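Local coordinates for protein Cyclo(L-tyrosyl-L-tyrosyl) synthase (Mycobacterium tuberculosis, PDB 2X9Q) that makes cyclo(L-tyrosyl-L-tyrosyl) from two molecules of tyrosyl-tRNA, probably without using ATP and as an intermediate of mycocyclosin biosynthesis, at residues Leu238-Pro241 with Gly245-Ser248; Met262-Ala265 with Arg271-Arg274. One frame throughout, in Å; residues are numbered along the deposited sequence.

Interaction 1. Residues Leu238-Pro241 with Gly245-Ser248; sequences LDTP and GVPS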
loop_
_atom_site.group_PDB
_atom_site.type_symbol
_atom_site.label_atom_id
_atom_site.label_comp_id
_atom_site.label_asym_id
_atom_site.label_seq_id
_atom_site.Cartn_x
_atom_site.Cartn_y
_atom_site.Cartn_z
ATOM N N LEU A 238 -4.046 -7.599 -1.630
ATOM C CA LEU A 238 -4.676 -8.874 -2.056
ATOM C C LEU A 238 -6.197 -8.779 -1.992
ATOM O O LEU A 238 -6.907 -9.204 -2.945
ATOM C CB LEU A 238 -4.216 -10.023 -1.128
ATOM C CG LEU A 238 -2.708 -10.354 -1.312
ATOM C CD1 LEU A 238 -2.231 -11.227 -0.126
ATOM C CD2 LEU A 238 -2.568 -11.125 -2.676
ATOM N N ASP A 239 -6.711 -8.238 -0.883
ATOM C CA ASP A 239 -8.172 -8.364 -0.634
ATOM C C ASP A 239 -8.734 -7.380 0.368
ATOM O O ASP A 239 -9.342 -7.798 1.385
ATOM C CB ASP A 239 -8.531 -9.802 -0.221
ATOM C CG ASP A 239 -9.997 -10.162 -0.600
ATOM O OD1 ASP A 239 -10.826 -9.228 -0.940
ATOM O OD2 ASP A 239 -10.339 -11.364 -0.634
ATOM N N THR A 240 -8.588 -6.093 0.060
ATOM C CA THR A 240 -9.235 -5.047 0.830
ATOM C C THR A 240 -10.765 -5.275 0.906
ATOM O O THR A 240 -11.365 -5.080 1.969
ATOM C CB THR A 240 -8.933 -3.649 0.246
ATOM O OG1 THR A 240 -7.528 -3.371 0.394
ATOM C CG2 THR A 240 -9.744 -2.508 0.967
ATOM N N PRO A 241 -11.410 -5.753 -0.187
ATOM C CA PRO A 241 -12.870 -6.072 -0.009
ATOM C C PRO A 241 -13.178 -7.025 1.149
ATOM O O PRO A 241 -14.139 -6.777 1.910
ATOM C CB PRO A 241 -13.232 -6.744 -1.372
ATOM C CG PRO A 241 -12.439 -5.849 -2.286
ATOM C CD PRO A 241 -11.012 -5.911 -1.591
ATOM N N GLY A 245 -14.879 -4.994 3.970
ATOM C CA GLY A 245 -16.273 -5.254 3.564
ATOM C C GLY A 245 -16.797 -4.263 2.544
ATOM O O GLY A 245 -17.909 -3.761 2.743
ATOM N N VAL A 246 -16.040 -3.944 1.473
ATOM C CA VAL A 246 -16.482 -3.019 0.446
ATOM C C VAL A 246 -16.597 -3.882 -0.856
ATOM O O VAL A 246 -16.084 -4.992 -0.881
ATOM C CB VAL A 246 -15.476 -1.865 0.267
ATOM C CG1 VAL A 246 -15.531 -0.931 1.551
ATOM C CG2 VAL A 246 -14.057 -2.443 0.013
ATOM N N PRO A 247 -17.353 -3.422 -1.868
ATOM C CA PRO A 247 -17.560 -4.289 -3.049
ATOM C C PRO A 247 -16.274 -4.513 -3.865
ATOM O O PRO A 247 -16.048 -5.620 -4.402
ATOM C CB PRO A 247 -18.609 -3.473 -3.918
ATOM C CG PRO A 247 -19.427 -2.738 -2.809
ATOM C CD PRO A 247 -18.380 -2.342 -1.762
ATOM N N SER A 248 -15.452 -3.459 -3.980
ATOM C CA SER A 248 -14.186 -3.587 -4.727
ATOM C C SER A 248 -13.296 -2.493 -4.194
ATOM O O SER A 248 -13.779 -1.583 -3.480
ATOM C CB SER A 248 -14.403 -3.402 -6.202
ATOM O OG SER A 248 -14.844 -2.101 -6.540
HETATM O O HOH W 1 -16.915 -7.217 0.795
#
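P241 and V246 face each other where helix 220-244 gives way to the loop leading into strand 249-253. The ring of P241 can be followed outward from the backbone. Its CB lies against the V246 carbonyl, 3.4 Å from V246 O, a carbon-oxygen contact without a proper hydrogen bond. One bond further on, P241 CG packs on the backbone of S248, 3.8 Å from S248 CA. Lower down, V246 CG2 closes over the root of the same residue, 3.8 Å from P241 CA. It is brought there by the valine torsion (chi1 -70°), which sets CG1 anti to the carbonyl carbon and leaves CG2 between the backbone N and that carbon. The side chain of T240 packs on H82 and V84 of strand 82-87, while its hydroxyl is hydrogen-bonded to L236 O within the helix. A proline suits position 241: lacking an N-H, it cannot bond to the turn before, and the helix is kinked at just this point. The positive phi of G245 (63°) is easily met by glycine and lets the chain turn off the helix.

The polar side gathers on one acceptor. P241 O receives a weak bond from G245 N, 2.8 Å away but bent to 122° at the hydrogen, and a longer weak one from V246 N. A water adds a third, donating to P241 O at 3.0 Å and also to V246 O. The chain thus leaves the helix with P241 O still held by two weak, bent N-H bonds and a bridging water.

Interaction 2. Residues Met262-Ala265 with Arg271-Arg274; sequences MLYA and RASR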
loop_
_atom_site.group_PDB
_atom_site.type_symbol
_atom_site.label_atom_id
_atom_site.label_comp_id
_atom_site.label_asym_id
_atom_site.label_seq_id
_atom_site.Cartn_x
_atom_site.Cartn_y
_atom_site.Cartn_z
HETATM N N MSE A 262 3.461 -9.885 -9.645
HETATM C CA MSE A 262 2.934 -11.209 -9.303
HETATM C C MSE A 262 1.417 -11.165 -8.954
HETATM O O MSE A 262 0.603 -11.963 -9.484
HETATM C CB MSE A 262 3.664 -11.768 -8.061
HETATM C CG MSE A 262 3.142 -13.108 -7.655
HETATM SE SE MSE A 262 4.111 -13.804 -6.120
HETATM C CE MSE A 262 5.847 -14.131 -7.050
ATOM N N LEU A 263 1.038 -10.259 -8.022
ATOM C CA LEU A 263 -0.322 -10.288 -7.434
ATOM C C LEU A 263 -1.412 -9.985 -8.468
ATOM O O LEU A 263 -2.548 -10.504 -8.351
ATOM C CB LEU A 263 -0.438 -9.234 -6.343
ATOM C CG LEU A 263 0.566 -9.294 -5.179
ATOM C CD1 LEU A 263 -0.003 -8.470 -4.001
ATOM C CD2 LEU A 263 0.836 -10.728 -4.814
ATOM N N TYR A 264 -1.077 -9.151 -9.455
ATOM C CA TYR A 264 -2.062 -8.768 -10.518
ATOM C C TYR A 264 -1.802 -9.459 -11.890
ATOM O O TYR A 264 -2.227 -8.945 -12.937
ATOM C CB TYR A 264 -2.150 -7.183 -10.694
ATOM C CG TYR A 264 -2.414 -6.538 -9.339
ATOM C CD1 TYR A 264 -3.697 -6.586 -8.748
ATOM C CD2 TYR A 264 -1.375 -5.917 -8.596
ATOM C CE1 TYR A 264 -3.916 -6.094 -7.449
ATOM C CE2 TYR A 264 -1.616 -5.416 -7.330
ATOM C CZ TYR A 264 -2.874 -5.531 -6.756
ATOM O OH TYR A 264 -3.114 -4.970 -5.535
ATOM N N ALA A 265 -1.132 -10.606 -11.875
ATOM C CA ALA A 265 -0.681 -11.213 -13.114
ATOM C C ALA A 265 -1.750 -12.187 -13.599
ATOM O O ALA A 265 -2.437 -12.829 -12.756
ATOM C CB ALA A 265 0.626 -12.039 -12.824
ATOM N N ARG A 271 -2.560 -14.545 -5.990
ATOM C CA ARG A 271 -3.166 -13.514 -6.793
ATOM C C ARG A 271 -4.147 -12.693 -5.963
ATOM O O ARG A 271 -4.822 -13.219 -5.090
ATOM C CB ARG A 271 -3.913 -14.134 -8.029
ATOM C CG ARG A 271 -2.899 -14.800 -9.102
ATOM C CD ARG A 271 -1.956 -13.719 -9.751
ATOM N NE ARG A 271 -1.173 -14.364 -10.809
ATOM C CZ ARG A 271 -0.024 -15.071 -10.613
ATOM N NH1 ARG A 271 0.423 -15.320 -9.359
ATOM N NH2 ARG A 271 0.642 -15.572 -11.697
ATOM N N ALA A 272 -4.182 -11.404 -6.217
ATOM C CA ALA A 272 -5.188 -10.546 -5.571
ATOM C C ALA A 272 -6.581 -10.988 -6.030
ATOM O O ALA A 272 -6.774 -11.645 -7.078
ATOM C CB ALA A 272 -4.948 -9.056 -5.923
ATOM N N SER A 273 -7.549 -10.689 -5.187
ATOM C CA SER A 273 -8.959 -10.985 -5.443
ATOM C C SER A 273 -9.367 -10.359 -6.748
ATOM O O SER A 273 -8.848 -9.320 -7.145
ATOM C CB SER A 273 -9.825 -10.325 -4.326
ATOM O OG SER A 273 -11.187 -10.389 -4.719
ATOM N N ARG A 274 -10.281 -11.004 -7.458
ATOM C CA ARG A 274 -10.856 -10.396 -8.680
ATOM C C ARG A 274 -11.494 -9.032 -8.415
ATOM O O ARG A 274 -11.657 -8.249 -9.346
ATOM C CB ARG A 274 -11.939 -11.337 -9.286
ATOM C CG ARG A 274 -13.234 -11.344 -8.402
ATOM C CD ARG A 274 -14.347 -12.263 -9.027
ATOM N NE ARG A 274 -14.697 -11.923 -10.420
ATOM C CZ ARG A 274 -15.309 -10.834 -10.860
ATOM N NH1 ARG A 274 -15.708 -9.808 -10.022
ATOM N NH2 ARG A 274 -15.531 -10.759 -12.213
#
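R271 folds back over the end of helix 260-263, and beside it A272 makes the straightest bond of the contact. The tight part is at A272: its N donates to L263 O over 2.8 Å at 165°, with the donor somewhat tilted from the carbonyl plane. The same oxygen also takes a CA-H...O contact from R271. The methyl of A272 points toward the turn and meets the Y264 ring obliquely, its CB 3.5 Å from Y264 CE1. A small residue suits this place, since the main chain already lies close on one side and the ring on the other. Y264 is the first residue to leave helical geometry. Its hydroxyl makes a weak hydrogen bond to F237 O of helix 220-244.

On the partly exposed side the fit is looser and depends on the long R271 side chain. This is bent at chi2 (-64°), which turns the guanidinium back across the turn. R271 NE donates to A265 O at 2.8 Å. The acceptor lies near the guanidinium plane, but the bond is bent to 134° and the donor stands above the carbonyl plane. M262 O lies over one face of the group, 3.4 Å from R271 CZ, an electrostatic approach rather than a hydrogen bond. Selenomethionine M262 crosses the arginine at about a right angle, touching NH1 through its CG, and A265 CB packs beside NE and NH2. A second bond, from R271 NH2 to R266 O, helps to fix the rotation of the guanidinium.

Around the contact, M262 touches helix 194-210 through M196, V199 and C200, buried L263 packs on F237 and L238 of helix 220-244, and after R274 the chain runs into strand 276-283.

Interaction 1 closes before interaction 2 opens, yet their centres lie only 13 Å apart. Helix 220-244 brings them together: L238 O probably accepts a hydrogen bond from S273 N at 2.8 Å, and D239 packs on S273. Each contact lies where a helix ends and the chain heads for a strand of the mixed sheet: strand 249-253 follows 245-248, and its parallel neighbour 276-283 follows 271-274. Helix 220-244 also carries Y229 to E233, which by similarity bind substrate. The side chains of T240 and L263 lie about 10 Å and about 9 Å from that of E233, near the site but not in it.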